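Local coordinates for putative transcriptional regulator TRANSCRIPTION REGULATOR protein (Rhizobium meliloti, PDB 5NLA) that activates transcription as an AraC-like regulator, binding c-di-GMP by a PilZ-like mechanism to control extracellular polysaccharide production, and probably binds specific DNA sequences, at residues F152-R160 against Q246-R254; I259-P270 against V294-Q305. One frame throughout, in Å; residues are numbered along the deposited sequence.

Contact 1: residues F152-R160 against Q246-R254; sequences FRSLGYPYR and QAKMGVMER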
loop_
_atom_site.group_PDB
_atom_site.type_symbol
_atom_site.label_atom_id
_atom_site.label_comp_id
_atom_site.label_asym_id
_atom_site.label_seq_id
_atom_site.Cartn_x
_atom_site.Cartn_y
_atom_site.Cartn_z
ATOM N N PHE A 152 -3.633 -6.389 6.789
ATOM C CA PHE A 152 -3.477 -6.488 5.342
ATOM C C PHE A 152 -4.639 -5.767 4.646
ATOM O O PHE A 152 -5.797 -5.935 5.028
ATOM C CB PHE A 152 -3.400 -7.947 4.892
ATOM C CG PHE A 152 -3.661 -8.131 3.426
ATOM C CD1 PHE A 152 -2.690 -7.805 2.485
ATOM C CD2 PHE A 152 -4.898 -8.586 2.982
ATOM C CE1 PHE A 152 -2.944 -7.958 1.133
ATOM C CE2 PHE A 152 -5.155 -8.736 1.634
ATOM C CZ PHE A 152 -4.178 -8.422 0.710
ATOM N N ARG A 153 -4.301 -5.002 3.606
ATOM C CA ARG A 153 -5.255 -4.183 2.854
ATOM C C ARG A 153 -4.724 -3.865 1.454
ATOM O O ARG A 153 -3.546 -3.516 1.303
ATOM C CB ARG A 153 -5.484 -2.837 3.573
ATOM C CG ARG A 153 -6.670 -2.797 4.517
ATOM C CD ARG A 153 -7.083 -1.366 4.805
ATOM N NE ARG A 153 -6.016 -0.609 5.444
ATOM C CZ ARG A 153 -5.669 -0.672 6.743
ATOM N NH1 ARG A 153 -6.276 -1.495 7.619
ATOM N NH2 ARG A 153 -4.671 0.099 7.167
ATOM N N SER A 154 -5.588 -3.955 0.442
ATOM C CA SER A 154 -5.298 -3.316 -0.834
ATOM C C SER A 154 -5.628 -1.832 -0.785
ATOM O O SER A 154 -6.643 -1.422 -0.203
ATOM C CB SER A 154 -6.095 -3.923 -1.951
ATOM O OG SER A 154 -5.750 -3.254 -3.151
ATOM N N LEU A 155 -4.784 -1.029 -1.419
ATOM C CA LEU A 155 -5.036 0.398 -1.527
ATOM C C LEU A 155 -6.015 0.749 -2.662
ATOM O O LEU A 155 -6.302 1.927 -2.883
ATOM C CB LEU A 155 -3.722 1.152 -1.702
ATOM C CG LEU A 155 -2.712 0.956 -0.572
ATOM C CD1 LEU A 155 -1.487 1.790 -0.861
ATOM C CD2 LEU A 155 -3.304 1.343 0.773
ATOM N N GLY A 156 -6.507 -0.263 -3.374
ATOM C CA GLY A 156 -7.567 -0.100 -4.352
ATOM C C GLY A 156 -8.986 -0.175 -3.814
ATOM O O GLY A 156 -9.928 0.188 -4.534
ATOM N N TYR A 157 -9.160 -0.682 -2.590
ATOM C CA TYR A 157 -10.466 -0.662 -1.917
ATOM C C TYR A 157 -10.477 0.445 -0.875
ATOM O O TYR A 157 -9.478 0.653 -0.186
ATOM C CB TYR A 157 -10.781 -1.980 -1.216
ATOM C CG TYR A 157 -11.293 -3.068 -2.103
ATOM C CD1 TYR A 157 -12.505 -2.928 -2.775
ATOM C CD2 TYR A 157 -10.591 -4.278 -2.243
ATOM C CE1 TYR A 157 -12.985 -3.942 -3.594
ATOM C CE2 TYR A 157 -11.072 -5.305 -3.048
ATOM C CZ TYR A 157 -12.272 -5.134 -3.723
ATOM O OH TYR A 157 -12.757 -6.152 -4.523
ATOM N N PRO A 158 -11.619 1.137 -0.737
ATOM C CA PRO A 158 -11.719 2.175 0.280
ATOM C C PRO A 158 -11.736 1.621 1.695
ATOM O O PRO A 158 -12.079 0.457 1.911
ATOM C CB PRO A 158 -13.036 2.880 -0.041
ATOM C CG PRO A 158 -13.831 1.903 -0.827
ATOM C CD PRO A 158 -12.873 0.972 -1.503
ATOM N N TYR A 159 -11.315 2.467 2.633
ATOM C CA TYR A 159 -11.382 2.177 4.054
ATOM C C TYR A 159 -11.395 3.457 4.909
ATOM O O TYR A 159 -10.833 4.487 4.529
ATOM C CB TYR A 159 -10.237 1.257 4.460
ATOM C CG TYR A 159 -8.838 1.811 4.261
ATOM C CD1 TYR A 159 -8.169 2.496 5.286
ATOM C CD2 TYR A 159 -8.166 1.610 3.084
ATOM C CE1 TYR A 159 -6.878 2.979 5.118
ATOM C CE2 TYR A 159 -6.874 2.089 2.899
ATOM C CZ TYR A 159 -6.232 2.774 3.914
ATOM O OH TYR A 159 -4.953 3.234 3.690
ATOM N N ARG A 160 -12.084 3.362 6.043
ATOM C CA ARG A 160 -12.172 4.396 7.085
ATOM C C ARG A 160 -11.554 3.785 8.337
ATOM O O ARG A 160 -11.739 2.597 8.611
ATOM C CB ARG A 160 -13.649 4.736 7.408
ATOM C CG ARG A 160 -14.300 5.772 6.513
ATOM C CD ARG A 160 -15.767 5.488 6.165
ATOM N NE ARG A 160 -16.007 4.131 5.629
ATOM C CZ ARG A 160 -15.586 3.643 4.444
ATOM N NH1 ARG A 160 -14.872 4.378 3.576
ATOM N NH2 ARG A 160 -15.887 2.380 4.125
ATOM N N GLN A 246 -19.146 -6.754 -0.976
ATOM C CA GLN A 246 -19.652 -5.608 -1.765
ATOM C C GLN A 246 -18.678 -5.266 -2.889
ATOM O O GLN A 246 -19.079 -5.160 -4.054
ATOM C CB GLN A 246 -19.851 -4.370 -0.875
ATOM C CG GLN A 246 -20.469 -3.141 -1.548
ATOM C CD GLN A 246 -20.063 -1.824 -0.887
ATOM O OE1 GLN A 246 -19.814 -0.829 -1.569
ATOM N NE2 GLN A 246 -19.986 -1.818 0.444
ATOM N N ALA A 247 -17.408 -5.094 -2.518
ATOM C CA ALA A 247 -16.295 -4.926 -3.460
ATOM C C ALA A 247 -16.462 -3.773 -4.477
ATOM O O ALA A 247 -16.833 -4.001 -5.632
ATOM C CB ALA A 247 -16.001 -6.247 -4.176
ATOM N N LYS A 248 -16.176 -2.548 -4.026
ATOM C CA LYS A 248 -16.117 -1.364 -4.893
ATOM C C LYS A 248 -14.659 -0.981 -5.158
ATOM O O LYS A 248 -14.103 -0.063 -4.549
ATOM C CB LYS A 248 -16.892 -0.199 -4.272
ATOM C CG LYS A 248 -18.407 -0.314 -4.398
ATOM C CD LYS A 248 -18.918 -0.082 -5.827
ATOM C CE LYS A 248 -18.954 1.393 -6.216
ATOM N NZ LYS A 248 -20.116 2.117 -5.624
ATOM N N MET A 249 -14.058 -1.710 -6.088
ATOM C CA MET A 249 -12.637 -1.584 -6.424
ATOM C C MET A 249 -12.358 -0.311 -7.244
ATOM O O MET A 249 -13.136 0.056 -8.142
ATOM C CB MET A 249 -12.186 -2.848 -7.196
ATOM C CG MET A 249 -10.683 -3.032 -7.344
ATOM S SD MET A 249 -10.173 -4.520 -8.226
ATOM C CE MET A 249 -10.834 -5.733 -7.103
ATOM N N GLY A 250 -11.245 0.352 -6.929
ATOM C CA GLY A 250 -10.813 1.563 -7.646
ATOM C C GLY A 250 -10.282 1.259 -9.048
ATOM O O GLY A 250 -9.847 0.134 -9.328
ATOM N N VAL A 251 -10.318 2.264 -9.924
ATOM C CA VAL A 251 -9.897 2.085 -11.302
ATOM C C VAL A 251 -8.544 1.408 -11.451
ATOM O O VAL A 251 -8.451 0.429 -12.183
ATOM C CB VAL A 251 -9.943 3.376 -12.181
ATOM C CG1 VAL A 251 -11.371 3.702 -12.574
ATOM C CG2 VAL A 251 -9.247 4.573 -11.549
ATOM N N MET A 252 -7.513 1.898 -10.772
ATOM C CA MET A 252 -6.145 1.424 -11.032
ATOM C C MET A 252 -5.955 -0.033 -10.667
ATOM O O MET A 252 -5.267 -0.759 -11.376
ATOM C CB MET A 252 -5.092 2.264 -10.299
ATOM C CG MET A 252 -3.645 1.978 -10.702
ATOM S SD MET A 252 -3.263 2.026 -12.473
ATOM C CE MET A 252 -1.926 3.205 -12.351
ATOM N N GLU A 253 -6.567 -0.457 -9.571
ATOM C CA GLU A 253 -6.535 -1.863 -9.177
ATOM C C GLU A 253 -7.261 -2.708 -10.240
ATOM O O GLU A 253 -6.786 -3.781 -10.612
ATOM C CB GLU A 253 -7.142 -2.048 -7.770
ATOM C CG GLU A 253 -6.429 -3.050 -6.857
ATOM C CD GLU A 253 -7.180 -4.342 -6.680
ATOM O OE1 GLU A 253 -7.578 -4.916 -7.721
ATOM O OE2 GLU A 253 -7.363 -4.779 -5.516
ATOM N N ARG A 254 -8.385 -2.203 -10.748
ATOM C CA ARG A 254 -9.122 -2.897 -11.810
ATOM C C ARG A 254 -8.349 -2.962 -13.124
ATOM O O ARG A 254 -8.392 -3.984 -13.801
ATOM C CB ARG A 254 -10.522 -2.301 -12.009
ATOM C CG ARG A 254 -11.503 -2.792 -10.954
ATOM C CD ARG A 254 -12.914 -2.295 -11.176
ATOM N NE ARG A 254 -12.966 -0.839 -11.033
ATOM C CZ ARG A 254 -13.465 0.025 -11.925
ATOM N NH1 ARG A 254 -14.023 -0.381 -13.071
ATOM N NH2 ARG A 254 -13.422 1.329 -11.650
#

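Contact 2: residues I259-P270 against V294-Q305; sequences IHLNLNSGDLTP and VLNYIRRRRLLQ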
loop_
_atom_site.group_PDB
_atom_site.type_symbol
_atom_site.label_atom_id
_atom_site.label_comp_id
_atom_site.label_asym_id
_atom_site.label_seq_id
_atom_site.Cartn_x
_atom_site.Cartn_y
_atom_site.Cartn_z
ATOM N N ILE A 259 -5.110 -6.061 -16.986
ATOM C CA ILE A 259 -3.832 -6.273 -17.665
ATOM C C ILE A 259 -3.177 -7.585 -17.269
ATOM O O ILE A 259 -2.721 -8.316 -18.141
ATOM C CB ILE A 259 -2.855 -5.089 -17.444
ATOM C CG1 ILE A 259 -3.288 -3.904 -18.314
ATOM C CG2 ILE A 259 -1.404 -5.465 -17.770
ATOM C CD1 ILE A 259 -2.627 -2.592 -17.944
ATOM N N HIS A 260 -3.124 -7.882 -15.976
ATOM C CA HIS A 260 -2.507 -9.131 -15.494
ATOM C C HIS A 260 -3.189 -10.358 -16.088
ATOM O O HIS A 260 -2.510 -11.285 -16.539
ATOM C CB HIS A 260 -2.529 -9.207 -13.956
ATOM C CG HIS A 260 -1.969 -10.485 -13.401
ATOM N ND1 HIS A 260 -0.649 -10.618 -13.029
ATOM C CD2 HIS A 260 -2.552 -11.684 -13.157
ATOM C CE1 HIS A 260 -0.444 -11.845 -12.583
ATOM N NE2 HIS A 260 -1.582 -12.512 -12.651
ATOM N N LEU A 261 -4.523 -10.356 -16.090
ATOM C CA LEU A 261 -5.297 -11.482 -16.622
ATOM C C LEU A 261 -5.193 -11.643 -18.146
ATOM O O LEU A 261 -5.114 -12.766 -18.652
ATOM C CB LEU A 261 -6.772 -11.365 -16.219
ATOM C CG LEU A 261 -7.081 -11.443 -14.725
ATOM C CD1 LEU A 261 -8.577 -11.299 -14.498
ATOM C CD2 LEU A 261 -6.572 -12.737 -14.109
ATOM N N ASN A 262 -5.178 -10.525 -18.866
ATOM C CA ASN A 262 -5.235 -10.533 -20.321
ATOM C C ASN A 262 -3.918 -10.075 -20.956
ATOM O O ASN A 262 -3.915 -9.465 -22.034
ATOM C CB ASN A 262 -6.397 -9.647 -20.761
ATOM C CG ASN A 262 -7.658 -9.917 -19.960
ATOM O OD1 ASN A 262 -8.173 -11.037 -19.950
ATOM N ND2 ASN A 262 -8.144 -8.897 -19.263
ATOM N N LEU A 263 -2.804 -10.408 -20.304
ATOM C CA LEU A 263 -1.480 -9.967 -20.740
ATOM C C LEU A 263 -1.093 -10.652 -22.055
ATOM O O LEU A 263 -0.573 -10.009 -22.974
ATOM C CB LEU A 263 -0.447 -10.267 -19.644
ATOM C CG LEU A 263 0.974 -9.686 -19.710
ATOM C CD1 LEU A 263 1.850 -10.441 -20.700
ATOM C CD2 LEU A 263 0.972 -8.192 -20.019
ATOM N N ASN A 264 -1.368 -11.954 -22.131
ATOM C CA ASN A 264 -1.035 -12.777 -23.295
ATOM C C ASN A 264 -2.029 -12.639 -24.446
ATOM O O ASN A 264 -1.756 -13.108 -25.553
ATOM C CB ASN A 264 -0.921 -14.232 -22.865
ATOM C CG ASN A 264 0.157 -14.430 -21.826
ATOM O OD1 ASN A 264 -0.108 -14.400 -20.621
ATOM N ND2 ASN A 264 1.391 -14.579 -22.287
ATOM N N SER A 265 -3.182 -12.020 -24.181
ATOM C CA SER A 265 -4.114 -11.607 -25.232
ATOM C C SER A 265 -3.477 -10.496 -26.081
ATOM O O SER A 265 -3.447 -9.335 -25.671
ATOM C CB SER A 265 -5.436 -11.129 -24.611
ATOM O OG SER A 265 -6.330 -10.634 -25.589
ATOM N N GLY A 266 -2.973 -10.863 -27.262
ATOM C CA GLY A 266 -2.307 -9.926 -28.186
ATOM C C GLY A 266 -3.145 -8.757 -28.695
ATOM O O GLY A 266 -2.595 -7.790 -29.233
ATOM N N ASP A 267 -4.469 -8.859 -28.541
ATOM C CA ASP A 267 -5.398 -7.722 -28.708
ATOM C C ASP A 267 -5.570 -6.849 -27.431
ATOM O O ASP A 267 -6.541 -6.093 -27.310
ATOM C CB ASP A 267 -6.768 -8.223 -29.214
ATOM C CG ASP A 267 -7.447 -9.193 -28.245
ATOM O OD1 ASP A 267 -7.641 -8.845 -27.054
ATOM O OD2 ASP A 267 -7.768 -10.320 -28.675
ATOM N N LEU A 268 -4.641 -6.951 -26.482
ATOM C CA LEU A 268 -4.636 -6.051 -25.342
ATOM C C LEU A 268 -4.141 -4.681 -25.802
ATOM O O LEU A 268 -2.943 -4.389 -25.763
ATOM C CB LEU A 268 -3.762 -6.607 -24.212
ATOM C CG LEU A 268 -3.751 -5.809 -22.910
ATOM C CD1 LEU A 268 -5.086 -5.966 -22.192
ATOM C CD2 LEU A 268 -2.589 -6.256 -22.034
ATOM N N THR A 269 -5.081 -3.880 -26.292
ATOM C CA THR A 269 -4.859 -2.469 -26.608
ATOM C C THR A 269 -5.332 -1.572 -25.455
ATOM O O THR A 269 -5.957 -2.052 -24.511
ATOM C CB THR A 269 -5.628 -2.087 -27.884
ATOM O OG1 THR A 269 -7.026 -2.326 -27.687
ATOM C CG2 THR A 269 -5.136 -2.909 -29.065
ATOM N N PRO A 270 -5.027 -0.262 -25.516
ATOM C CA PRO A 270 -5.632 0.667 -24.556
ATOM C C PRO A 270 -7.153 0.800 -24.689
ATOM O O PRO A 270 -7.824 1.066 -23.695
ATOM C CB PRO A 270 -4.957 2.002 -24.881
ATOM C CG PRO A 270 -3.683 1.641 -25.546
ATOM C CD PRO A 270 -3.969 0.389 -26.311
ATOM N N VAL A 294 0.391 3.492 -20.661
ATOM C CA VAL A 294 -0.188 2.142 -20.626
ATOM C C VAL A 294 0.518 1.180 -21.579
ATOM O O VAL A 294 0.640 -0.006 -21.277
ATOM C CB VAL A 294 -1.722 2.149 -20.890
ATOM C CG1 VAL A 294 -2.052 2.315 -22.369
ATOM C CG2 VAL A 294 -2.368 0.882 -20.342
ATOM N N LEU A 295 0.972 1.689 -22.723
ATOM C CA LEU A 295 1.711 0.879 -23.683
ATOM C C LEU A 295 3.086 0.569 -23.115
ATOM O O LEU A 295 3.508 -0.580 -23.124
ATOM C CB LEU A 295 1.828 1.576 -25.045
ATOM C CG LEU A 295 0.544 1.738 -25.870
ATOM C CD1 LEU A 295 0.832 2.520 -27.142
ATOM C CD2 LEU A 295 -0.084 0.392 -26.209
ATOM N N ASN A 296 3.768 1.584 -22.597
ATOM C CA ASN A 296 5.071 1.388 -21.967
ATOM C C ASN A 296 5.001 0.323 -20.867
ATOM O O ASN A 296 5.887 -0.521 -20.743
ATOM C CB ASN A 296 5.570 2.712 -21.389
ATOM C CG ASN A 296 7.009 2.641 -20.915
ATOM O OD1 ASN A 296 7.294 2.791 -19.714
ATOM N ND2 ASN A 296 7.933 2.410 -21.856
ATOM N N TYR A 297 3.927 0.369 -20.088
ATOM C CA TYR A 297 3.698 -0.565 -18.992
ATOM C C TYR A 297 3.457 -2.000 -19.461
ATOM O O TYR A 297 3.994 -2.939 -18.875
ATOM C CB TYR A 297 2.503 -0.090 -18.166
ATOM C CG TYR A 297 2.207 -0.944 -16.956
ATOM C CD1 TYR A 297 2.918 -0.774 -15.762
ATOM C CD2 TYR A 297 1.203 -1.914 -16.994
ATOM C CE1 TYR A 297 2.638 -1.553 -14.645
ATOM C CE2 TYR A 297 0.918 -2.699 -15.884
ATOM C CZ TYR A 297 1.638 -2.515 -14.714
ATOM O OH TYR A 297 1.352 -3.299 -13.626
ATOM N N ILE A 298 2.623 -2.166 -20.486
ATOM C CA ILE A 298 2.322 -3.497 -21.032
ATOM C C ILE A 298 3.582 -4.135 -21.638
ATOM O O ILE A 298 3.810 -5.338 -21.473
ATOM C CB ILE A 298 1.156 -3.452 -22.063
ATOM C CG1 ILE A 298 -0.167 -3.151 -21.343
ATOM C CG2 ILE A 298 1.035 -4.767 -22.839
ATOM C CD1 ILE A 298 -1.301 -2.727 -22.256
ATOM N N ARG A 299 4.388 -3.328 -22.326
ATOM C CA ARG A 299 5.667 -3.782 -22.877
ATOM C C ARG A 299 6.626 -4.231 -21.770
ATOM O O ARG A 299 7.210 -5.304 -21.870
ATOM C CB ARG A 299 6.308 -2.705 -23.777
ATOM C CG ARG A 299 5.920 -2.794 -25.256
ATOM C CD ARG A 299 4.412 -2.815 -25.519
ATOM N NE ARG A 299 4.102 -3.122 -26.926
ATOM C CZ ARG A 299 3.811 -2.235 -27.889
ATOM N NH1 ARG A 299 3.770 -0.920 -27.654
ATOM N NH2 ARG A 299 3.551 -2.675 -29.123
ATOM N N ARG A 300 6.758 -3.432 -20.711
ATOM C CA ARG A 300 7.574 -3.824 -19.551
ATOM C C ARG A 300 7.059 -5.099 -18.888
ATOM O O ARG A 300 7.850 -5.946 -18.484
ATOM C CB ARG A 300 7.644 -2.703 -18.505
ATOM C CG ARG A 300 8.515 -3.045 -17.297
ATOM C CD ARG A 300 9.170 -1.813 -16.684
ATOM N NE ARG A 300 10.077 -2.158 -15.582
ATOM C CZ ARG A 300 11.375 -2.474 -15.688
ATOM N NH1 ARG A 300 12.008 -2.509 -16.866
ATOM N NH2 ARG A 300 12.062 -2.758 -14.584
ATOM N N ARG A 301 5.738 -5.219 -18.774
ATOM C CA ARG A 301 5.110 -6.418 -18.211
ATOM C C ARG A 301 5.386 -7.644 -19.076
ATOM O O ARG A 301 5.877 -8.666 -18.579
ATOM C CB ARG A 301 3.597 -6.219 -18.044
ATOM C CG ARG A 301 3.188 -5.543 -16.735
ATOM C CD ARG A 301 3.251 -6.501 -15.553
ATOM N NE ARG A 301 4.534 -6.429 -14.842
ATOM C CZ ARG A 301 5.242 -7.472 -14.376
ATOM N NH1 ARG A 301 4.833 -8.739 -14.525
ATOM N NH2 ARG A 301 6.379 -7.243 -13.722
ATOM N N ARG A 302 5.074 -7.528 -20.366
ATOM C CA ARG A 302 5.368 -8.581 -21.347
ATOM C C ARG A 302 6.856 -8.937 -21.397
ATOM O O ARG A 302 7.209 -10.106 -21.618
ATOM C CB ARG A 302 4.877 -8.181 -22.752
ATOM C CG ARG A 302 3.396 -8.444 -22.977
ATOM C CD ARG A 302 2.850 -7.684 -24.172
ATOM N NE ARG A 302 1.471 -8.064 -24.493
ATOM C CZ ARG A 302 0.685 -7.443 -25.379
ATOM N NH1 ARG A 302 1.114 -6.379 -26.062
ATOM N NH2 ARG A 302 -0.555 -7.889 -25.581
ATOM N N LEU A 303 7.714 -7.936 -21.196
ATOM C CA LEU A 303 9.157 -8.155 -21.162
ATOM C C LEU A 303 9.512 -9.060 -19.991
ATOM O O LEU A 303 10.257 -10.024 -20.168
ATOM C CB LEU A 303 9.934 -6.830 -21.090
ATOM C CG LEU A 303 11.448 -6.894 -21.376
ATOM C CD1 LEU A 303 11.913 -5.684 -22.185
ATOM C CD2 LEU A 303 12.279 -7.044 -20.099
ATOM N N LEU A 304 8.805 -8.875 -18.894
ATOM C CA LEU A 304 9.032 -9.697 -17.734
ATOM C C LEU A 304 8.354 -11.049 -17.811
ATOM O O LEU A 304 8.822 -11.994 -17.211
ATOM C CB LEU A 304 8.652 -8.946 -16.477
ATOM C CG LEU A 304 9.846 -8.044 -16.218
ATOM C CD1 LEU A 304 9.709 -7.198 -14.969
ATOM C CD2 LEU A 304 11.086 -8.909 -16.156
ATOM N N GLN A 305 7.259 -11.171 -18.536
ATOM C CA GLN A 305 6.651 -12.480 -18.606
ATOM C C GLN A 305 7.640 -13.375 -19.306
ATOM O O GLN A 305 7.857 -14.510 -18.920
ATOM C CB GLN A 305 5.340 -12.467 -19.378
ATOM C CG GLN A 305 4.480 -13.691 -19.106
ATOM C CD GLN A 305 3.197 -13.715 -19.909
ATOM O OE1 GLN A 305 3.152 -13.262 -21.049
ATOM N NE2 GLN A 305 2.147 -14.258 -19.319
#

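Contact 1: residues F152-R160 against Q246-R254
The end of the Ser154-Tyr157 turn, at Gly156 and Tyr157, meets Met249 and Gly250 just before helix 251-261, with the two glycine CA atoms 4.9 Å apart and a single backbone bond between them, from Gly250 N to Gly156 O at 2.7 Å. Gly250 is the N-cap residue of that helix, and its own carbonyl accepts from Arg254 N in the first helical turn. The loop side is shaped by this type I turn, and an ST turn lies within it: Gly156 N donates to Ser154 OG at an N-H...O angle of 166°. The same hydroxyl donates to Glu253 OE2 at 3.2 Å, on the lone pair turned away from the other carboxylate oxygen, so it links the turn to the helix. With chi1 at -180°, Ser154 OG stands opposite the backbone N and can serve both partners. CB of Glu253 lies 4.0 Å from Gly156 CA, where the glycine lets the helix come near. Tyr157 reaches along 247-249: Lys248 N sits at the ring edge, 3.5 Å from Tyr157 CE1, and Ala247 CB is 3.8 Å from that same CE1. Met249 CE lies 3.7 Å from Tyr157 CZ. Pro158 CD rests on Lys248 O. The N-terminus of helix 251-261 thus docks on the loop that crosses from strand 150-154 of one antiparallel sheet to strand 159-163 of the other.

Contact 2: residues I259-P270 against V294-Q305
Helix 294-306 is part of the helix-turn-helix region of this AraC-like regulator, and along it pack the last turn of helix 251-261, the loop that follows and the start of helix 270-275. Arg302 reaches across with its chain extended from CG to NE, and its NE donates to Leu263 O at 3.2 Å, the oxygen lying in the guanidinium plane. NH2 adds a weak bond to the same oxygen, and Ser265 O also lies at that guanidinium's edge. Beside it Gln305 NE2 gives Asn264 OD1 a nearly straight bond of 2.6 Å (178°), in the carbonyl plane and on a lone pair; the reverse bond from Asn264 ND2 is weak, and the amide planes are 31° apart. Leu263, with CG opposite the backbone N (chi1 -169°), brings CD2 to 3.8 Å from Arg301 CB. An apolar seam continues from there: Leu268 CD2 meets Ile298 CD1 at 3.8 Å, and Ile259 CD1 reaches the Tyr297 ring. Pro270 CG closes it against Val294 CG1 at 3.6 Å. Ile273 of helix 270-275 touches Ile259, Leu268, Val294 and Ile298, while Phe288 of helix 281-288 meets Tyr297 edge-to-face, and Arg301 forms a salt bridge to Glu176 of helix 175-178.

Overall arrangement
Both contacts use helix 251-261, contact 1 at its N-terminal end and contact 2 at its C-terminal end and the loop beyond, and they follow one another along the chain. Their centres lie 22 Å apart and their nearest atoms about 5 Å, without touching. The centre of contact 1 is about 11 Å from the centre of the chain, that of contact 2 about 22 Å; contact 1 joins the beta-sheet part to the helical part, while contact 2 stays among helices. Each is partly buried, but contact 2 buries more surface, 632 against 350 Å². Contact 1 relies on backbone and serine-carboxylate bonding with an aromatic ring alongside, whereas contact 2 combines aliphatic packing with arginine and paired-amide bonds towards its exposed end.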